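Local coordinates for MdcE (Pseudomonas aeruginosa, PDB 5VIP), which probably serves as the gamma subunit of biotin-independent malonate decarboxylase, taking part in the release of carbon dioxide from malonyl groups carried on an acyl carrier protein, at residues 109-114 with 154-159; 93-98 with 144-149; 69-74 with 120-125; 83-88 with 128-133. One frame throughout, in Å; residues are numbered along the deposited sequence.

Contact 1. Residues 109-114 with 154-159; sequences AIVDVP and GKAMSG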
loop_
_atom_site.group_PDB
_atom_site.type_symbol
_atom_site.label_atom_id
_atom_site.label_comp_id
_atom_site.label_asym_id
_atom_site.label_seq_id
_atom_site.Cartn_x
_atom_site.Cartn_y
_atom_site.Cartn_z
ATOM N N ALA A 109 -8.228 -9.732 9.691
ATOM C CA ALA A 109 -8.586 -8.340 9.507
ATOM C C ALA A 109 -10.044 -8.243 9.096
ATOM O O ALA A 109 -10.442 -8.743 8.048
ATOM C CB ALA A 109 -7.684 -7.666 8.465
ATOM N N ILE A 110 -10.841 -7.604 9.940
ATOM C CA ILE A 110 -12.218 -7.337 9.610
ATOM C C ILE A 110 -12.276 -5.964 8.969
ATOM O O ILE A 110 -11.958 -4.951 9.599
ATOM C CB ILE A 110 -13.123 -7.389 10.850
ATOM C CG1 ILE A 110 -13.040 -8.778 11.489
ATOM C CG2 ILE A 110 -14.538 -7.020 10.474
ATOM C CD1 ILE A 110 -13.714 -8.868 12.854
ATOM N N VAL A 111 -12.677 -5.933 7.707
ATOM C CA VAL A 111 -12.501 -4.734 6.912
ATOM C C VAL A 111 -13.820 -4.017 6.632
ATOM O O VAL A 111 -14.688 -4.535 5.937
ATOM C CB VAL A 111 -11.805 -5.062 5.569
ATOM C CG1 VAL A 111 -11.619 -3.792 4.746
ATOM C CG2 VAL A 111 -10.446 -5.746 5.811
ATOM N N ASP A 112 -13.955 -2.820 7.185
ATOM C CA ASP A 112 -15.051 -1.930 6.837
ATOM C C ASP A 112 -14.563 -0.509 7.048
ATOM O O ASP A 112 -14.778 0.087 8.111
ATOM C CB ASP A 112 -16.310 -2.225 7.672
ATOM C CG ASP A 112 -17.430 -1.222 7.411
ATOM O OD1 ASP A 112 -17.541 -0.700 6.270
ATOM O OD2 ASP A 112 -18.199 -0.945 8.362
ATOM N N VAL A 113 -13.878 0.019 6.035
ATOM C CA VAL A 113 -13.236 1.324 6.128
ATOM C C VAL A 113 -13.604 2.166 4.917
ATOM O O VAL A 113 -13.441 1.734 3.769
ATOM C CB VAL A 113 -11.699 1.187 6.233
ATOM C CG1 VAL A 113 -11.313 0.691 7.612
ATOM C CG2 VAL A 113 -11.182 0.235 5.156
ATOM N N PRO A 114 -14.127 3.372 5.166
ATOM C CA PRO A 114 -14.681 4.245 4.128
ATOM C C PRO A 114 -13.630 4.890 3.226
ATOM O O PRO A 114 -13.887 5.076 2.038
ATOM C CB PRO A 114 -15.421 5.310 4.936
ATOM C CG PRO A 114 -14.714 5.343 6.248
ATOM C CD PRO A 114 -14.274 3.941 6.515
ATOM N N GLY A 154 -17.799 -4.715 4.688
ATOM C CA GLY A 154 -18.358 -3.453 4.244
ATOM C C GLY A 154 -17.481 -2.755 3.216
ATOM O O GLY A 154 -17.062 -3.354 2.240
ATOM N N LYS A 155 -17.200 -1.480 3.432
ATOM C CA LYS A 155 -16.371 -0.744 2.490
ATOM C C LYS A 155 -14.901 -1.149 2.633
ATOM O O LYS A 155 -14.401 -1.370 3.735
ATOM C CB LYS A 155 -16.534 0.760 2.688
ATOM C CG LYS A 155 -17.986 1.217 2.620
ATOM C CD LYS A 155 -18.102 2.712 2.381
ATOM C CE LYS A 155 -19.564 3.161 2.438
ATOM N NZ LYS A 155 -20.112 2.945 3.809
ATOM N N ALA A 156 -14.226 -1.284 1.504
ATOM C CA ALA A 156 -12.797 -1.567 1.514
ATOM C C ALA A 156 -12.155 -0.626 0.516
ATOM O O ALA A 156 -11.923 -1.000 -0.636
ATOM C CB ALA A 156 -12.522 -3.027 1.164
HETATM N N MSE A 157 -11.872 0.599 0.961
HETATM C CA MSE A 157 -11.569 1.677 0.032
HETATM C C MSE A 157 -10.124 2.169 0.057
HETATM O O MSE A 157 -9.585 2.457 1.119
HETATM C CB MSE A 157 -12.487 2.866 0.324
HETATM C CG MSE A 157 -13.956 2.525 0.230
HETATM SE SE MSE A 157 -14.440 2.133 -1.630
HETATM C CE MSE A 157 -14.357 3.944 -2.299
ATOM N N SER A 158 -9.528 2.292 -1.126
ATOM C CA SER A 158 -8.335 3.121 -1.316
ATOM C C SER A 158 -7.185 2.784 -0.356
ATOM O O SER A 158 -6.884 1.613 -0.124
ATOM C CB SER A 158 -8.734 4.596 -1.166
ATOM O OG SER A 158 -7.716 5.467 -1.639
ATOM N N GLY A 159 -6.565 3.817 0.217
ATOM C CA GLY A 159 -5.423 3.626 1.099
ATOM C C GLY A 159 -5.766 2.950 2.414
ATOM O O GLY A 159 -4.917 2.308 3.042
#

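Contact 2. Residues 93-98 with 144-149; sequences EALEAD and AGHPLI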
loop_
_atom_site.group_PDB
_atom_site.type_symbol
_atom_site.label_atom_id
_atom_site.label_comp_id
_atom_site.label_asym_id
_atom_site.label_seq_id
_atom_site.Cartn_x
_atom_site.Cartn_y
_atom_site.Cartn_z
ATOM N N GLU A 93 3.176 -6.238 17.651
ATOM C CA GLU A 93 3.084 -6.840 18.982
ATOM C C GLU A 93 2.910 -8.355 18.871
ATOM O O GLU A 93 3.608 -9.113 19.531
ATOM C CB GLU A 93 1.927 -6.230 19.783
ATOM C CG GLU A 93 1.703 -6.922 21.128
ATOM C CD GLU A 93 0.500 -6.386 21.897
ATOM O OE1 GLU A 93 -0.586 -6.216 21.297
ATOM O OE2 GLU A 93 0.643 -6.141 23.114
ATOM N N ALA A 94 1.982 -8.791 18.023
ATOM C CA ALA A 94 1.763 -10.214 17.802
ATOM C C ALA A 94 2.983 -10.892 17.172
ATOM O O ALA A 94 3.347 -12.003 17.555
ATOM C CB ALA A 94 0.527 -10.431 16.931
ATOM N N LEU A 95 3.608 -10.225 16.207
ATOM C CA LEU A 95 4.762 -10.788 15.506
ATOM C C LEU A 95 5.912 -11.078 16.477
ATOM O O LEU A 95 6.530 -12.150 16.432
ATOM C CB LEU A 95 5.218 -9.831 14.395
ATOM C CG LEU A 95 6.445 -10.160 13.540
ATOM C CD1 LEU A 95 6.219 -11.421 12.719
ATOM C CD2 LEU A 95 6.785 -8.992 12.624
ATOM N N GLU A 96 6.172 -10.127 17.366
ATOM C CA GLU A 96 7.261 -10.245 18.332
ATOM C C GLU A 96 6.958 -11.287 19.404
ATOM O O GLU A 96 7.846 -12.008 19.840
ATOM C CB GLU A 96 7.541 -8.887 18.975
ATOM C CG GLU A 96 8.034 -7.832 17.978
ATOM C CD GLU A 96 9.394 -8.171 17.382
ATOM O OE1 GLU A 96 10.294 -8.568 18.150
ATOM O OE2 GLU A 96 9.568 -8.043 16.149
ATOM N N ALA A 97 5.698 -11.369 19.815
ATOM C CA ALA A 97 5.281 -12.344 20.824
ATOM C C ALA A 97 5.402 -13.789 20.330
ATOM O O ALA A 97 5.723 -14.685 21.112
ATOM C CB ALA A 97 3.850 -12.058 21.268
ATOM N N ASP A 98 5.151 -14.015 19.041
ATOM C CA ASP A 98 5.168 -15.369 18.483
ATOM C C ASP A 98 6.485 -15.732 17.815
ATOM O O ASP A 98 6.581 -16.763 17.148
ATOM C CB ASP A 98 4.042 -15.547 17.464
ATOM C CG ASP A 98 2.677 -15.455 18.089
ATOM O OD1 ASP A 98 2.589 -15.487 19.336
ATOM O OD2 ASP A 98 1.687 -15.362 17.335
ATOM N N ALA A 144 6.646 -13.862 7.701
ATOM C CA ALA A 144 7.180 -14.611 8.841
ATOM C C ALA A 144 6.363 -15.868 9.147
ATOM O O ALA A 144 6.757 -16.677 9.991
ATOM C CB ALA A 144 7.245 -13.714 10.073
ATOM N N GLY A 145 5.223 -16.028 8.480
ATOM C CA GLY A 145 4.411 -17.215 8.661
ATOM C C GLY A 145 3.099 -17.043 9.408
ATOM O O GLY A 145 2.426 -18.027 9.698
ATOM N N HIS A 146 2.719 -15.812 9.734
ATOM C CA HIS A 146 1.378 -15.589 10.271
ATOM C C HIS A 146 0.347 -15.689 9.159
ATOM O O HIS A 146 0.463 -15.005 8.141
ATOM C CB HIS A 146 1.267 -14.227 10.949
ATOM C CG HIS A 146 2.073 -14.108 12.204
ATOM N ND1 HIS A 146 1.518 -14.245 13.459
ATOM C CD2 HIS A 146 3.391 -13.858 12.398
ATOM C CE1 HIS A 146 2.461 -14.085 14.372
ATOM N NE2 HIS A 146 3.605 -13.846 13.755
ATOM N N PRO A 147 -0.666 -16.558 9.332
ATOM C CA PRO A 147 -1.741 -16.529 8.342
ATOM C C PRO A 147 -2.514 -15.225 8.465
ATOM O O PRO A 147 -2.961 -14.882 9.561
ATOM C CB PRO A 147 -2.608 -17.740 8.715
ATOM C CG PRO A 147 -1.696 -18.629 9.533
ATOM C CD PRO A 147 -0.798 -17.684 10.273
ATOM N N LEU A 148 -2.637 -14.492 7.363
ATOM C CA LEU A 148 -3.464 -13.290 7.331
ATOM C C LEU A 148 -4.688 -13.531 6.490
ATOM O O LEU A 148 -4.579 -13.947 5.332
ATOM C CB LEU A 148 -2.726 -12.093 6.738
ATOM C CG LEU A 148 -1.811 -11.217 7.566
ATOM C CD1 LEU A 148 -0.662 -12.049 8.123
ATOM C CD2 LEU A 148 -1.292 -10.116 6.637
ATOM N N ILE A 149 -5.844 -13.236 7.060
ATOM C CA ILE A 149 -7.098 -13.343 6.336
ATOM C C ILE A 149 -7.820 -12.021 6.409
ATOM O O ILE A 149 -8.009 -11.459 7.500
ATOM C CB ILE A 149 -8.008 -14.469 6.911
ATOM C CG1 ILE A 149 -7.290 -15.821 6.834
ATOM C CG2 ILE A 149 -9.303 -14.532 6.151
ATOM C CD1 ILE A 149 -7.903 -16.897 7.704
HETATM O O HOH W 1 6.150 -14.249 14.862
#

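Contact 3. Residues 69-74 with 120-125; sequences NPFPRA and RREEAL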
loop_
_atom_site.group_PDB
_atom_site.type_symbol
_atom_site.label_atom_id
_atom_site.label_comp_id
_atom_site.label_asym_id
_atom_site.label_seq_id
_atom_site.Cartn_x
_atom_site.Cartn_y
_atom_site.Cartn_z
ATOM N N ASN A 69 -12.248 10.899 18.083
ATOM C CA ASN A 69 -10.874 10.822 17.589
ATOM C C ASN A 69 -10.159 12.154 17.781
ATOM O O ASN A 69 -10.697 13.199 17.421
ATOM C CB ASN A 69 -10.854 10.422 16.109
ATOM C CG ASN A 69 -9.520 9.843 15.679
ATOM O OD1 ASN A 69 -8.475 10.472 15.840
ATOM N ND2 ASN A 69 -9.547 8.624 15.146
ATOM N N PRO A 70 -8.958 12.120 18.378
ATOM C CA PRO A 70 -8.122 13.317 18.539
ATOM C C PRO A 70 -7.946 14.074 17.221
ATOM O O PRO A 70 -7.756 15.287 17.240
ATOM C CB PRO A 70 -6.786 12.750 19.036
ATOM C CG PRO A 70 -7.168 11.492 19.745
ATOM C CD PRO A 70 -8.349 10.928 18.998
ATOM N N PHE A 71 -8.026 13.361 16.097
ATOM C CA PHE A 71 -7.949 13.981 14.779
ATOM C C PHE A 71 -9.332 14.140 14.159
ATOM O O PHE A 71 -9.988 13.149 13.820
ATOM C CB PHE A 71 -7.024 13.164 13.869
ATOM C CG PHE A 71 -5.583 13.278 14.256
ATOM C CD1 PHE A 71 -4.821 14.340 13.805
ATOM C CD2 PHE A 71 -5.003 12.359 15.119
ATOM C CE1 PHE A 71 -3.494 14.472 14.169
ATOM C CE2 PHE A 71 -3.673 12.491 15.498
ATOM C CZ PHE A 71 -2.920 13.551 15.017
ATOM N N PRO A 72 -9.777 15.394 14.002
ATOM C CA PRO A 72 -11.144 15.690 13.554
ATOM C C PRO A 72 -11.454 15.052 12.206
ATOM O O PRO A 72 -12.585 14.634 11.975
ATOM C CB PRO A 72 -11.167 17.220 13.452
ATOM C CG PRO A 72 -10.028 17.684 14.283
ATOM C CD PRO A 72 -8.986 16.617 14.209
ATOM N N ARG A 73 -10.449 14.943 11.342
ATOM C CA ARG A 73 -10.668 14.374 10.017
ATOM C C ARG A 73 -10.792 12.840 10.043
ATOM O O ARG A 73 -11.024 12.197 9.009
ATOM C CB ARG A 73 -9.544 14.811 9.071
ATOM C CG ARG A 73 -9.568 16.311 8.731
ATOM C CD ARG A 73 -10.921 16.757 8.154
ATOM N NE ARG A 73 -11.429 15.831 7.139
ATOM C CZ ARG A 73 -12.636 15.897 6.581
ATOM N NH1 ARG A 73 -13.492 16.855 6.927
ATOM N NH2 ARG A 73 -12.994 14.992 5.675
ATOM N N ALA A 74 -10.664 12.251 11.227
ATOM C CA ALA A 74 -10.761 10.799 11.345
ATOM C C ALA A 74 -11.852 10.379 12.330
ATOM O O ALA A 74 -11.640 9.485 13.146
ATOM C CB ALA A 74 -9.420 10.217 11.767
ATOM N N ARG A 120 -5.156 18.437 6.095
ATOM C CA ARG A 120 -3.859 19.086 5.976
ATOM C C ARG A 120 -2.944 18.687 7.128
ATOM O O ARG A 120 -1.738 18.570 6.951
ATOM C CB ARG A 120 -4.025 20.610 5.907
ATOM C CG ARG A 120 -4.644 21.063 4.591
ATOM C CD ARG A 120 -5.167 22.502 4.625
ATOM N NE ARG A 120 -5.861 22.825 3.379
ATOM C CZ ARG A 120 -7.126 22.498 3.114
ATOM N NH1 ARG A 120 -7.853 21.841 4.010
ATOM N NH2 ARG A 120 -7.668 22.823 1.947
ATOM N N ARG A 121 -3.507 18.448 8.305
ATOM C CA ARG A 121 -2.679 17.969 9.404
ATOM C C ARG A 121 -2.200 16.542 9.130
ATOM O O ARG A 121 -1.047 16.198 9.418
ATOM C CB ARG A 121 -3.436 18.042 10.725
ATOM C CG ARG A 121 -3.032 19.257 11.539
ATOM C CD ARG A 121 -4.132 19.704 12.467
ATOM N NE ARG A 121 -4.582 18.630 13.342
ATOM C CZ ARG A 121 -5.717 18.666 14.028
ATOM N NH1 ARG A 121 -6.518 19.722 13.927
ATOM N NH2 ARG A 121 -6.051 17.648 14.813
ATOM N N GLU A 122 -3.082 15.725 8.560
ATOM C CA GLU A 122 -2.720 14.362 8.183
ATOM C C GLU A 122 -1.555 14.370 7.189
ATOM O O GLU A 122 -0.577 13.655 7.384
ATOM C CB GLU A 122 -3.927 13.624 7.595
ATOM C CG GLU A 122 -4.916 13.080 8.632
ATOM C CD GLU A 122 -5.717 14.176 9.345
ATOM O OE1 GLU A 122 -5.808 15.301 8.811
ATOM O OE2 GLU A 122 -6.256 13.898 10.439
ATOM N N GLU A 123 -1.635 15.193 6.145
ATOM C CA GLU A 123 -0.532 15.268 5.183
ATOM C C GLU A 123 0.753 15.801 5.815
ATOM O O GLU A 123 1.827 15.250 5.591
ATOM C CB GLU A 123 -0.898 16.143 3.975
ATOM C CG GLU A 123 -1.932 15.535 3.063
ATOM C CD GLU A 123 -1.545 14.151 2.542
ATOM O OE1 GLU A 123 -0.332 13.869 2.360
ATOM O OE2 GLU A 123 -2.465 13.346 2.304
ATOM N N ALA A 124 0.644 16.876 6.600
ATOM C CA ALA A 124 1.821 17.478 7.216
ATOM C C ALA A 124 2.545 16.493 8.122
ATOM O O ALA A 124 3.779 16.493 8.195
ATOM C CB ALA A 124 1.431 18.727 8.005
ATOM N N LEU A 125 1.772 15.657 8.818
ATOM C CA LEU A 125 2.339 14.715 9.774
ATOM C C LEU A 125 2.644 13.354 9.144
ATOM O O LEU A 125 3.006 12.416 9.845
ATOM C CB LEU A 125 1.398 14.534 10.962
ATOM C CG LEU A 125 1.153 15.764 11.842
ATOM C CD1 LEU A 125 0.054 15.470 12.849
ATOM C CD2 LEU A 125 2.415 16.161 12.553
#

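Contact 4. Residues 83-88 with 128-133; sequences EGWGLA and HQALAG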
loop_
_atom_site.group_PDB
_atom_site.type_symbol
_atom_site.label_atom_id
_atom_site.label_comp_id
_atom_site.label_asym_id
_atom_site.label_seq_id
_atom_site.Cartn_x
_atom_site.Cartn_y
_atom_site.Cartn_z
ATOM N N GLU A 83 -4.743 5.334 13.424
ATOM C CA GLU A 83 -5.196 4.025 12.986
ATOM C C GLU A 83 -4.081 3.294 12.259
ATOM O O GLU A 83 -3.857 2.116 12.500
ATOM C CB GLU A 83 -6.433 4.142 12.089
ATOM C CG GLU A 83 -7.665 4.695 12.814
ATOM C CD GLU A 83 -7.500 6.154 13.235
ATOM O OE1 GLU A 83 -7.035 6.967 12.399
ATOM O OE2 GLU A 83 -7.823 6.482 14.405
ATOM N N GLY A 84 -3.388 4.009 11.373
ATOM C CA GLY A 84 -2.229 3.468 10.686
ATOM C C GLY A 84 -1.145 3.025 11.652
ATOM O O GLY A 84 -0.712 1.872 11.630
ATOM N N TRP A 85 -0.690 3.931 12.517
ATOM C CA TRP A 85 0.381 3.553 13.424
ATOM C C TRP A 85 -0.126 2.563 14.460
ATOM O O TRP A 85 0.619 1.689 14.884
ATOM C CB TRP A 85 0.994 4.777 14.106
ATOM C CG TRP A 85 1.853 5.622 13.198
ATOM C CD1 TRP A 85 1.672 6.939 12.894
ATOM C CD2 TRP A 85 3.032 5.203 12.486
ATOM N NE1 TRP A 85 2.676 7.371 12.046
ATOM C CE2 TRP A 85 3.517 6.320 11.780
ATOM C CE3 TRP A 85 3.723 3.988 12.379
ATOM C CZ2 TRP A 85 4.663 6.261 10.970
ATOM C CZ3 TRP A 85 4.868 3.934 11.585
ATOM C CH2 TRP A 85 5.319 5.061 10.886
ATOM N N GLY A 86 -1.395 2.689 14.852
ATOM C CA GLY A 86 -1.984 1.758 15.805
ATOM C C GLY A 86 -2.034 0.319 15.309
ATOM O O GLY A 86 -1.736 -0.626 16.048
ATOM N N LEU A 87 -2.420 0.150 14.048
ATOM C CA LEU A 87 -2.407 -1.168 13.413
ATOM C C LEU A 87 -1.000 -1.747 13.371
ATOM O O LEU A 87 -0.790 -2.919 13.681
ATOM C CB LEU A 87 -2.977 -1.088 11.986
ATOM C CG LEU A 87 -4.500 -1.036 11.878
ATOM C CD1 LEU A 87 -4.929 -0.792 10.436
ATOM C CD2 LEU A 87 -5.091 -2.334 12.410
ATOM N N ALA A 88 -0.041 -0.921 12.960
ATOM C CA ALA A 88 1.350 -1.333 12.883
ATOM C C ALA A 88 1.808 -1.868 14.236
ATOM O O ALA A 88 2.421 -2.941 14.327
ATOM C CB ALA A 88 2.235 -0.151 12.448
ATOM N N HIS A 128 0.810 9.202 4.820
ATOM C CA HIS A 128 1.311 8.154 3.922
ATOM C C HIS A 128 2.304 7.222 4.652
ATOM O O HIS A 128 2.372 6.021 4.358
ATOM C CB HIS A 128 1.975 8.763 2.681
ATOM C CG HIS A 128 3.334 9.339 2.949
ATOM N ND1 HIS A 128 3.518 10.576 3.528
ATOM C CD2 HIS A 128 4.573 8.826 2.747
ATOM C CE1 HIS A 128 4.816 10.807 3.665
ATOM N NE2 HIS A 128 5.478 9.759 3.201
ATOM N N GLN A 129 3.060 7.774 5.603
ATOM C CA GLN A 129 4.072 7.000 6.321
ATOM C C GLN A 129 3.410 6.119 7.377
ATOM O O GLN A 129 3.834 4.987 7.627
ATOM C CB GLN A 129 5.105 7.936 6.975
ATOM C CG GLN A 129 6.261 7.217 7.661
ATOM C CD GLN A 129 7.107 6.416 6.675
ATOM O OE1 GLN A 129 7.941 6.967 5.956
ATOM N NE2 GLN A 129 6.874 5.111 6.627
ATOM N N ALA A 130 2.371 6.661 8.000
ATOM C CA ALA A 130 1.599 5.919 8.991
ATOM C C ALA A 130 0.947 4.702 8.356
ATOM O O ALA A 130 0.982 3.604 8.912
ATOM C CB ALA A 130 0.543 6.821 9.625
ATOM N N LEU A 131 0.353 4.891 7.180
ATOM C CA LEU A 131 -0.281 3.767 6.491
ATOM C C LEU A 131 0.790 2.795 5.992
ATOM O O LEU A 131 0.573 1.590 5.987
ATOM C CB LEU A 131 -1.166 4.248 5.340
ATOM C CG LEU A 131 -2.619 4.545 5.756
ATOM C CD1 LEU A 131 -2.689 5.511 6.938
ATOM C CD2 LEU A 131 -3.408 5.083 4.568
ATOM N N ALA A 132 1.952 3.317 5.595
ATOM C CA ALA A 132 3.068 2.445 5.237
ATOM C C ALA A 132 3.493 1.578 6.423
ATOM O O ALA A 132 3.863 0.414 6.247
ATOM C CB ALA A 132 4.247 3.261 4.740
ATOM N N GLY A 133 3.482 2.158 7.620
ATOM C CA GLY A 133 3.769 1.400 8.832
ATOM C C GLY A 133 2.845 0.195 8.992
ATOM O O GLY A 133 3.284 -0.906 9.346
#

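Contact 1. Residues 109-114 with 154-159
Val113 pairs in parallel register with Ala156 although strands 109-113 and 155-157 cross at 75°, so the parallel pairing is limited to this single bridge. Val113 N donates to Lys155 O at 2.7 Å. Two weak bonds flank it, Gly154 N to Val111 O at 3.4 Å and Met157 N to Val113 O at 3.4 Å. The corner at Gly154 is held by a side chain. Asp112 swings its CG anti to the backbone N (chi1 175°), which carries OD1 to 3.0 Å from Lys155 N. That N-H meets OD1 on its anti side, 23° out of the carboxylate plane, while OD2 accepts from the backbone N of Gly25, leaving the carboxylate gripped at both oxygens. Val111 sends CG1 against Ala156 CB, 3.8 Å away, and Lys155 lays its CD alongside Pro114 CA at 4.1 Å. Strand 106-113 runs beside 56-63 and 148-152 in the main sheet, whereas 155-157 pairs with 180-182 in a second, small sheet, a turn consistent with the crotonase-type spiral. Phe161 of helix 158-163 packs on both Val111 and Ala156.

Contact 2. Residues 93-98 with 144-149
His146 reaches across to the last turn of helix 81-97, and its polar contacts there run through a water. That water donates to Leu95 O at 2.6 Å and lies 2.8 Å from His146 NE2, tying the ring to a carbonyl at the helix end. The other ring nitrogen, ND1, is hydrogen-bonded to Arg105 O, so both nitrogens have partners and the rotation of the imidazole is fixed. Asp98 makes no hydrogen bond to the ring, though its charge may polarise it: OD2 lies at the ring edge, 3.3 Å from His146 CE1, with carboxylate and imidazole planes only 15° apart. Its OD1 makes a salt bridge to Arg105. Gly145, at positive phi, closes helix 127-143 with a Schellman motif and turns the chain toward strand 148-152, whose parallel neighbour 106-113 follows helix 81-97; the contact thus lies where two helix-to-strand connections of the alpha/beta layers run side by side. Apolar packing comes from Leu95. With CG anti to the backbone N (chi1 178°), it brings CD1 within 3.6 Å of Ala144 CB and 3.7 Å of His146 CD2. Leu95 also packs on Arg140 of helix 127-143.

Contact 3. Residues 69-74 with 120-125
The ring of Phe71 lies against Arg121, Glu122 and Leu125. The guanidinium plane of Arg121 is turned 45° from the ring, with NH2 3.7 Å from Phe71 CD1. The same NH2 comes 3.2 Å from Pro72 CD, and the arginine runs across the proline at about a right angle. In the guanidinium plane lies Pro70 O, 3.8 Å from Arg121 NH2, a distance too long for a hydrogen bond. Glu122 and Phe71 pass side by side, pointing opposite ways, with carboxylate and ring planes 72° apart. Bent at chi2 (70°), Glu122 brings OE2 to 3.6 Å from Phe71 CB and 3.7 Å from Arg73 CB, so its carboxylate lies against the aliphatic base of Arg73, whose chain turns away, its NE making a weak hydrogen bond to Tyr118 O. Leu125 CD1 completes the cluster, 3.9 Å from Phe71 CE1. Leu81 of helix 81-97 packs on Phe71 and Leu125, and a chain of another protein engages Arg120 and Glu123 through a salt bridge and hydrogen bonds. The side chain of Asn69 holds the Phe71 backbone, OD1 accepting from Phe71 N at 2.9 Å: an Asx turn in the loop that links strand 56-63 to helix 81-97.

Contact 4. Residues 83-88 with 128-133
Trp85 lays its indole over Ala130 of the adjacent helix, and these two residues carry the largest share of the contact. The helices run nearly parallel, 23° apart, with short-segment axes 7.1 Å from each other, in an alpha/beta chain consistent with a crotonase-like fold. So close an approach goes with the small residues at the interface: Gly84 and Ala88 form a GxxxA spacing that permits it, met by Ala130 and Gly133. Trp85 CG is anti to the carbonyl carbon (chi1 -73°), which swings the indole across the groove. Ala130 CB then sits over the face of the five-membered ring, 3.5 Å from its centroid, in a CH-pi contact, and Ala130 CA lies above the same plane, offset toward the rim. The six-membered ring reaches further along the partner helix: Trp85 CH2 is 3.6 Å from Gln129 O, and Trp85 CZ2 is 3.8 Å from Gln129 CG. Trp85 also stacks with an aromatic side chain of another protein, whose backbone accepts a hydrogen bond from Gln129 NE2, so the helix pair faces the subunit interface. Gly133 is the third element, with no side chain between its backbone and the indole; its CA lies 3.9 Å from Trp85 CZ3. One turn after Gly84, Ala88 CB rests 3.4 Å from Gly133 O.

In the fold
Contacts 2 and 4 both use helix 81-97, at its C-terminal end and near its start, with centres about 17 Å apart. Contact 3 sits beside contact 4, centres about 13 Å apart, joined by a probable hydrogen bond of 2.8 Å from Asn69 ND2 to Glu83 OE2. Contact 1 lies nearest the centre of the chain and touches contact 4 where Gly159 O meets Leu131 CD2 at 3.5 Å. It also meets contact 2 through neighbouring sheet strands, Ala109 N lying 2.8 Å from Ile149 O. Contacts 2 and 3 stay apart, about 18 Å at their nearest atoms. Contacts 3 and 4 both border another protein.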